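Local coordinates for high potential iron-sulfur protein (Rhodothermus marinus, PDB 3H31) that binds a [4Fe-4S] cluster and probably carries electrons in the aerobic respiratory chain, being the high-potential iron-sulfur domain of a longer protein, at residues Q17-L22 against K57-P62; C38-P43 against G52-K57. All blocks are in the same frame, centred on the assembly; numbering follows the deposited sequence.

Contact 1 of 2, residues Q17-L22 against K57-P62; sequences QMRESL and KGPIHP
R19 NH1 bridges two backbone carbonyls of the 57-62 loop, with K57 O at 2.9 Å from NH1 and P59 O at 2.8 Å. Both acceptors meet the edge of the guanidinium close to its plane. The bond to K57 O is nearly straight, 167° at the hydrogen, and NH1 sits on a lone pair of that oxygen; toward P59 O the donor is tilted from the carbonyl plane. NH2 adds a weak, bent bond to P59 O at 3.3 Å, so this carbonyl faces both terminal nitrogens. R19 leaves helix 13-21 with CG anti to its carbonyl carbon, and a bend about CG-CD (chi3 59°) turns the guanidinium into the loop. On the way, CD passes 3.3 Å from K57 O. G58 carries the chain between the two acceptors, past the edge of the guanidinium; at phi 93° a CB would be jammed against K57 O. Packing beyond the bonds is light: P59 CD and the I60 methyl CD1 each come within 3.8 Å of NH1, the latter obliquely. C5 O also accepts from NH2, and Y24 makes a cation-pi contact with R19, so the buried arginine has further partners. R19 thus ties helix 13-21 to the loop whose I60 comes up to the cluster, in the HiPIP fold, which has little regular secondary structure.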
# COMPACT_ATOMS: atom_id res chain seq x y z
N GLN A 17 -8.62 2.36 -10.23
CA GLN A 17 -9.40 1.14 -10.38
C GLN A 17 -8.58 -0.09 -10.02
O GLN A 17 -9.11 -1.01 -9.39
CB GLN A 17 -9.91 1.00 -11.81
CG GLN A 17 -10.98 1.98 -12.15
CD GLN A 17 -11.27 2.17 -13.61
OE1 GLN A 17 -10.82 1.41 -14.49
NE2 GLN A 17 -11.94 3.21 -14.01
N MET A 18 -7.29 -0.15 -10.34
CA MET A 18 -6.48 -1.30 -9.92
C MET A 18 -6.35 -1.37 -8.44
O MET A 18 -6.52 -2.47 -7.88
CB MET A 18 -5.08 -1.31 -10.57
CG MET A 18 -4.33 -2.62 -10.23
SD MET A 18 -2.71 -2.88 -10.81
CE MET A 18 -3.02 -3.15 -12.52
N ARG A 19 -6.06 -0.25 -7.81
CA ARG A 19 -5.94 -0.19 -6.37
C ARG A 19 -7.22 -0.71 -5.72
O ARG A 19 -7.17 -1.52 -4.78
CB ARG A 19 -5.70 1.19 -5.66
CG ARG A 19 -4.39 1.85 -5.98
CD ARG A 19 -4.31 3.27 -5.52
NE ARG A 19 -4.49 3.54 -4.09
CZ ARG A 19 -3.53 3.97 -3.23
NH1 ARG A 19 -2.26 4.13 -3.58
NH2 ARG A 19 -3.87 4.24 -1.98
N GLU A 20 -8.37 -0.25 -6.22
CA GLU A 20 -9.66 -0.70 -5.67
C GLU A 20 -9.91 -2.16 -5.92
O GLU A 20 -10.46 -2.87 -5.07
CB GLU A 20 -10.77 0.14 -6.28
CG GLU A 20 -10.69 1.57 -5.84
CD GLU A 20 -11.86 2.34 -6.40
OE1 GLU A 20 -12.63 1.91 -7.28
OE2 GLU A 20 -11.98 3.50 -5.93
N SER A 21 -9.57 -2.65 -7.10
CA SER A 21 -9.72 -4.04 -7.49
C SER A 21 -9.09 -4.96 -6.46
O SER A 21 -9.63 -6.02 -6.10
CB SER A 21 -9.13 -4.25 -8.88
OG SER A 21 -8.98 -5.61 -9.21
N LEU A 22 -7.89 -4.59 -6.05
CA LEU A 22 -7.10 -5.33 -5.09
C LEU A 22 -7.42 -5.00 -3.64
O LEU A 22 -6.76 -5.49 -2.71
CB LEU A 22 -5.61 -5.17 -5.41
CG LEU A 22 -5.22 -5.68 -6.80
CD1 LEU A 22 -3.73 -5.42 -7.05
CD2 LEU A 22 -5.56 -7.17 -6.99
N LYS A 57 -0.04 1.74 -7.86
CA LYS A 57 0.50 3.07 -7.89
C LYS A 57 -0.07 3.87 -6.73
O LYS A 57 -1.05 3.52 -6.11
CB LYS A 57 0.14 3.76 -9.21
CG LYS A 57 0.77 3.11 -10.39
CD LYS A 57 2.19 3.52 -10.49
CE LYS A 57 2.94 2.87 -11.65
NZ LYS A 57 4.24 3.59 -11.86
N GLY A 58 0.62 5.00 -6.46
CA GLY A 58 0.19 5.95 -5.44
C GLY A 58 0.82 5.67 -4.10
O GLY A 58 1.71 4.79 -3.93
N PRO A 59 0.43 6.41 -3.08
CA PRO A 59 0.98 6.26 -1.73
C PRO A 59 0.50 4.97 -1.12
O PRO A 59 -0.66 4.55 -1.31
CB PRO A 59 0.44 7.49 -1.00
CG PRO A 59 -0.83 7.80 -1.69
CD PRO A 59 -0.60 7.51 -3.11
N ILE A 60 1.34 4.35 -0.33
CA ILE A 60 1.09 3.05 0.25
C ILE A 60 1.54 3.06 1.69
O ILE A 60 2.69 3.44 2.02
CB ILE A 60 1.81 1.91 -0.48
CG1 ILE A 60 1.47 1.90 -1.99
CG2 ILE A 60 1.58 0.55 0.16
CD1 ILE A 60 0.08 1.38 -2.31
N HIS A 61 0.65 2.68 2.66
CA HIS A 61 0.98 2.70 4.07
C HIS A 61 1.65 1.40 4.47
O HIS A 61 1.17 0.31 4.09
CB HIS A 61 -0.32 2.86 4.84
CG HIS A 61 -0.12 3.31 6.25
ND1 HIS A 61 0.46 2.51 7.24
CD2 HIS A 61 -0.41 4.54 6.78
CE1 HIS A 61 0.52 3.26 8.32
NE2 HIS A 61 -0.01 4.48 8.08
N PRO A 62 2.69 1.40 5.27
CA PRO A 62 3.32 0.16 5.68
C PRO A 62 2.37 -0.77 6.46
O PRO A 62 2.62 -1.97 6.50
CB PRO A 62 4.50 0.59 6.57
CG PRO A 62 4.12 2.00 7.01
CD PRO A 62 3.40 2.59 5.84

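Contact 2 of 2, residues C38-P43 against G52-K57; sequences CQLYVP and GCQLIK. With SF4 (iron/sulfur cluster), chain B.
V42 and G52 form the hydrogen-bonded pair of a short antiparallel hairpin, strands 41-42 and 52-53, V42 N reaching G52 O at 2.8 Å and G52 N returning to V42 O at 2.9 Å; Y41 and C53 are the non-hydrogen-bonded pair. Beyond them L40 O takes Q54 N at 2.9 Å and a CA-H contact from C53. L40 CD1 packs on L55 CB at 4.0 Å; CD2 lies near the Q54 amide, the L40 and Q54 side chains crossing at about a right angle. The Y41 ring, its CG anti to the backbone N (chi1 -175°), lies obliquely by G52 O, which is 3.1 Å from CD1, and Y41 CB comes 3.7 Å from cluster sulfur S3. With alanine in its place CB would still meet S3, but losing the ring beside G52 O would probably open a gap between hairpin, cluster and P62. C53 SG binds iron FE1 and C38 SG binds iron FE4, each at 2.3 Å; C35 and C66 complete the four cysteine ligands. Amide N-H groups point at both thiolates, L40 N at C38 SG, L55 N and I56 N at C53 SG. Such N-H...S bonds are likely to draw charge from the sulfurs and so influence the cluster potential.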
# COMPACT_ATOMS: atom_id res chain seq x y z
N CYS A 38 5.39 -7.51 2.85
CA CYS A 38 5.12 -7.90 1.48
C CYS A 38 6.36 -7.68 0.58
O CYS A 38 7.05 -6.68 0.69
CB CYS A 38 3.98 -7.05 0.90
SG CYS A 38 3.56 -7.44 -0.82
N GLN A 39 6.60 -8.62 -0.34
CA GLN A 39 7.76 -8.51 -1.20
C GLN A 39 7.67 -7.32 -2.13
O GLN A 39 8.73 -6.93 -2.65
CB GLN A 39 7.96 -9.76 -2.06
CG GLN A 39 8.41 -11.06 -1.46
CD GLN A 39 8.68 -12.14 -2.49
OE1 GLN A 39 8.86 -11.85 -3.65
NE2 GLN A 39 8.65 -13.39 -2.15
N LEU A 40 6.50 -6.74 -2.40
CA LEU A 40 6.38 -5.70 -3.40
C LEU A 40 6.42 -4.30 -2.82
O LEU A 40 6.38 -3.30 -3.58
CB LEU A 40 5.11 -5.92 -4.24
CG LEU A 40 5.13 -7.28 -4.97
CD1 LEU A 40 3.87 -7.48 -5.78
CD2 LEU A 40 6.31 -7.46 -5.87
N TYR A 41 6.59 -4.17 -1.49
CA TYR A 41 6.59 -2.88 -0.84
C TYR A 41 7.93 -2.17 -1.00
O TYR A 41 9.01 -2.81 -0.95
CB TYR A 41 6.27 -3.05 0.64
CG TYR A 41 6.13 -1.77 1.40
CD1 TYR A 41 5.14 -0.86 1.02
CD2 TYR A 41 6.92 -1.45 2.50
CE1 TYR A 41 4.98 0.33 1.71
CE2 TYR A 41 6.78 -0.24 3.19
CZ TYR A 41 5.80 0.64 2.79
OH TYR A 41 5.61 1.87 3.40
N VAL A 42 7.89 -0.87 -1.17
CA VAL A 42 9.06 -0.02 -1.20
C VAL A 42 8.94 0.98 -0.06
O VAL A 42 8.10 1.86 -0.11
CB VAL A 42 9.17 0.70 -2.55
CG1 VAL A 42 10.45 1.57 -2.56
CG2 VAL A 42 9.20 -0.30 -3.67
N PRO A 43 9.73 0.83 1.00
CA PRO A 43 9.58 1.73 2.16
C PRO A 43 9.78 3.17 1.77
O PRO A 43 10.47 3.55 0.84
CB PRO A 43 10.63 1.22 3.12
CG PRO A 43 10.88 -0.19 2.76
CD PRO A 43 10.70 -0.27 1.28
N GLY A 52 5.61 3.05 -1.14
CA GLY A 52 5.09 2.73 -2.47
C GLY A 52 5.08 1.26 -2.66
O GLY A 52 5.47 0.46 -1.79
N CYS A 53 4.62 0.85 -3.84
CA CYS A 53 4.42 -0.53 -4.19
C CYS A 53 4.80 -0.74 -5.64
O CYS A 53 4.56 0.14 -6.49
CB CYS A 53 2.95 -0.91 -3.95
SG CYS A 53 2.50 -2.58 -4.48
N GLN A 54 5.39 -1.88 -5.93
CA GLN A 54 5.78 -2.23 -7.29
C GLN A 54 4.57 -2.59 -8.15
O GLN A 54 4.68 -2.61 -9.38
CB GLN A 54 6.63 -3.49 -7.32
CG GLN A 54 8.06 -3.34 -6.92
CD GLN A 54 8.79 -4.57 -7.43
OE1 GLN A 54 8.65 -5.25 -8.49
NE2 GLN A 54 9.79 -5.07 -6.73
N LEU A 55 3.45 -2.92 -7.53
CA LEU A 55 2.25 -3.40 -8.19
C LEU A 55 1.19 -2.32 -8.35
O LEU A 55 0.65 -2.11 -9.43
CB LEU A 55 1.68 -4.59 -7.42
CG LEU A 55 0.77 -5.50 -8.22
CD1 LEU A 55 1.56 -6.32 -9.25
CD2 LEU A 55 0.02 -6.43 -7.29
N ILE A 56 0.85 -1.63 -7.29
CA ILE A 56 -0.15 -0.58 -7.51
C ILE A 56 0.48 0.76 -7.16
O ILE A 56 1.46 0.91 -6.43
CB ILE A 56 -1.38 -0.84 -6.64
CG1 ILE A 56 -1.02 -0.80 -5.17
CG2 ILE A 56 -1.99 -2.16 -7.01
CD1 ILE A 56 -2.22 -0.97 -4.24
N LYS A 57 -0.04 1.74 -7.86
CA LYS A 57 0.50 3.07 -7.89
C LYS A 57 -0.07 3.87 -6.73
O LYS A 57 -1.05 3.52 -6.11
CB LYS A 57 0.14 3.76 -9.21
CG LYS A 57 0.77 3.11 -10.39
CD LYS A 57 2.19 3.52 -10.49
CE LYS A 57 2.94 2.87 -11.65
NZ LYS A 57 4.24 3.59 -11.86
FE1 SF4 B . 1.63 -3.55 -2.64
FE2 SF4 B . 0.82 -3.63 -0.04
FE3 SF4 B . -0.47 -5.08 -1.94
FE4 SF4 B . 2.04 -5.80 -1.24
S1 SF4 B . 0.15 -5.85 0.11
S2 SF4 B . 1.24 -5.74 -3.31
S3 SF4 B . 2.98 -3.71 -0.85
S4 SF4 B . -0.35 -2.77 -1.74

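Overall arrangement
Contact 1 is partly buried and lies nearer the centre of the chain; contact 2 is a surface contact that nevertheless holds two cluster ligands. They differ in chemistry accordingly: a single buried arginine side chain spans helix to loop in the first, while backbone pairing, leucine packing and metal bonds carry the second. K57 belongs to both, its carbonyl serving R19, and contact 2 is nested within the chain loop that contact 1 closes. Where they touch, P62 CD packs on Y41 OH, L22 CD1 on I56 CG2, and M18 SD on L55 O. The end of the helix and L22 thereby border the turn that follows strand 52-53, and I60, Y41 and I56 approach the same cluster.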